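Local atomic coordinates of uncharacterized protein (Legionella pneumophila subsp. pneumophila str. Philadelphia 1, PDB entry 4R0G), a protein that acts as a guanine-nucleotide exchange factor for the small GTPases Rab5, Rab21 and Rab22, probably through its VPS9-like domain. Residues A[128-131]-A[132-136]. Sequence-based numbering, arbitrary orientation.
Sequences AYLE and KQRFV
Glu131 and Arg134 run side by side in the same direction at the start of helix 132-151 and are joined by a salt bridge. Arg134 NH1 donates to Glu131 OE2 over 3.0 Å, with an N-H...O angle of 159°. The carboxylate oxygen sits at the guanidinium edge, in that group's plane, whereas the nitrogen reaches it from above the carboxylate plane, the two planes being turned 66° apart. Glu131 places CG between its backbone N and carbonyl carbon (chi1 39°) and then bends at chi2, which carries the carboxylate alongside the arginine chain. The aliphatic parts meet as well, Glu131 CG lying 3.5 Å from Arg134 CD.

The main chain closes the first turn: Phe135 N donates to Glu131 O, at 3.0 Å, and Val136 N to Lys132 O. Gln133 takes its amide elsewhere, with NE2 bonded to OE2 of Glu137 one turn further along.

Leu130 supplies the apolar part and splits its two methyls between neighbouring helix residues. Leu130 CD1 touches both CA and the ring of Phe135, lying 3.8 Å from Phe135 CD2, while Leu130 CD2 lies 3.6 Å from Arg134 NH1. The leucine side chain crosses both partners at about a right angle, and its CD2 methyl also packs near Arg134 CB. Leu130 is buried, whereas the Glu131-Arg134 pair is exposed. Val98 and Pro95 of helix 80-101 extend the apolar contact, touching Leu130 and Phe135 respectively.

These contacts belong to a helix N-terminus in which Glu131 occupies the N-cap position, its carbonyl accepts the first i to i+4 bond and its carboxylate pairs with the residue three positions on. This start of helix 132-151 follows the loop from helix 116-126, at the surface of the all-helical VPS9-like domain.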
loop_
_atom_site.group_PDB
_atom_site.type_symbol
_atom_site.label_atom_id
_atom_site.label_comp_id
_atom_site.label_asym_id
_atom_site.label_seq_id
_atom_site.Cartn_x
_atom_site.Cartn_y
_atom_site.Cartn_z
ATOM N N ALA A 128 10.623 -37.489 -7.619
ATOM C CA ALA A 128 10.792 -38.779 -6.971
ATOM C C ALA A 128 12.150 -38.914 -6.250
ATOM O O ALA A 128 12.514 -39.979 -5.760
ATOM C CB ALA A 128 10.532 -39.928 -7.962
ATOM N N TYR A 129 12.914 -37.836 -6.205
ATOM C CA TYR A 129 14.173 -37.867 -5.482
ATOM C C TYR A 129 14.092 -37.252 -4.069
ATOM O O TYR A 129 15.080 -37.236 -3.338
ATOM C CB TYR A 129 15.277 -37.209 -6.326
ATOM C CG TYR A 129 15.458 -37.805 -7.730
ATOM C CD1 TYR A 129 15.336 -39.180 -7.960
ATOM C CD2 TYR A 129 15.749 -36.992 -8.823
ATOM C CE1 TYR A 129 15.491 -39.720 -9.243
ATOM C CE2 TYR A 129 15.909 -37.519 -10.098
ATOM C CZ TYR A 129 15.776 -38.881 -10.307
ATOM O OH TYR A 129 15.934 -39.401 -11.579
ATOM N N LEU A 130 12.928 -36.714 -3.697
ATOM C CA LEU A 130 12.677 -36.228 -2.327
ATOM C C LEU A 130 11.283 -36.599 -1.850
ATOM O O LEU A 130 10.295 -36.157 -2.430
ATOM C CB LEU A 130 12.801 -34.705 -2.238
ATOM C CG LEU A 130 13.699 -34.097 -1.146
ATOM C CD1 LEU A 130 13.321 -32.667 -0.868
ATOM C CD2 LEU A 130 13.713 -34.920 0.153
ATOM N N GLU A 131 11.175 -37.370 -0.777
ATOM C CA GLU A 131 9.844 -37.686 -0.260
ATOM C C GLU A 131 9.169 -36.426 0.293
ATOM O O GLU A 131 9.830 -35.605 0.932
ATOM C CB GLU A 131 9.855 -38.872 0.735
ATOM C CG GLU A 131 11.024 -38.978 1.720
ATOM C CD GLU A 131 12.334 -39.512 1.088
ATOM O OE1 GLU A 131 12.503 -40.758 0.950
ATOM O OE2 GLU A 131 13.205 -38.673 0.736
ATOM N N LYS A 132 7.861 -36.285 0.027
ATOM C CA LYS A 132 7.064 -35.084 0.355
ATOM C C LYS A 132 7.240 -34.573 1.761
ATOM O O LYS A 132 7.370 -33.364 1.967
ATOM C CB LYS A 132 5.571 -35.328 0.125
ATOM C CG LYS A 132 4.691 -34.105 0.280
ATOM C CD LYS A 132 3.205 -34.505 0.189
ATOM C CE LYS A 132 2.283 -33.342 -0.229
ATOM N NZ LYS A 132 2.378 -33.020 -1.668
ATOM N N GLN A 133 7.231 -35.485 2.728
ATOM C CA GLN A 133 7.261 -35.077 4.132
ATOM C C GLN A 133 8.540 -34.334 4.424
ATOM O O GLN A 133 8.519 -33.247 4.984
ATOM C CB GLN A 133 7.156 -36.274 5.061
ATOM C CG GLN A 133 6.996 -35.879 6.512
ATOM C CD GLN A 133 7.076 -37.077 7.440
ATOM O OE1 GLN A 133 6.254 -37.994 7.357
ATOM N NE2 GLN A 133 8.073 -37.080 8.328
ATOM N N ARG A 134 9.646 -34.937 4.012
ATOM C CA ARG A 134 10.958 -34.306 4.051
ATOM C C ARG A 134 11.071 -32.994 3.260
ATOM O O ARG A 134 11.750 -32.072 3.698
ATOM C CB ARG A 134 12.023 -35.302 3.593
ATOM C CG ARG A 134 12.186 -36.520 4.502
ATOM C CD ARG A 134 13.280 -37.434 3.979
ATOM N NE ARG A 134 14.629 -36.957 4.274
ATOM C CZ ARG A 134 15.635 -36.934 3.401
ATOM N NH1 ARG A 134 15.467 -37.358 2.151
ATOM N NH2 ARG A 134 16.823 -36.486 3.788
ATOM N N PHE A 135 10.428 -32.911 2.101
ATOM C CA PHE A 135 10.444 -31.671 1.339
ATOM C C PHE A 135 9.845 -30.596 2.234
ATOM O O PHE A 135 10.441 -29.541 2.438
ATOM C CB PHE A 135 9.648 -31.802 0.036
ATOM C CG PHE A 135 9.929 -30.710 -0.982
ATOM C CD1 PHE A 135 9.942 -29.374 -0.636
ATOM C CD2 PHE A 135 10.171 -31.028 -2.298
ATOM C CE1 PHE A 135 10.206 -28.383 -1.584
ATOM C CE2 PHE A 135 10.436 -30.029 -3.244
ATOM C CZ PHE A 135 10.452 -28.711 -2.880
ATOM N N VAL A 136 8.675 -30.873 2.804
ATOM C CA VAL A 136 8.001 -29.874 3.642
ATOM C C VAL A 136 8.812 -29.485 4.890
ATOM O O VAL A 136 8.897 -28.314 5.222
ATOM C CB VAL A 136 6.543 -30.268 3.996
ATOM C CG1 VAL A 136 5.799 -29.084 4.562
ATOM C CG2 VAL A 136 5.817 -30.750 2.758
#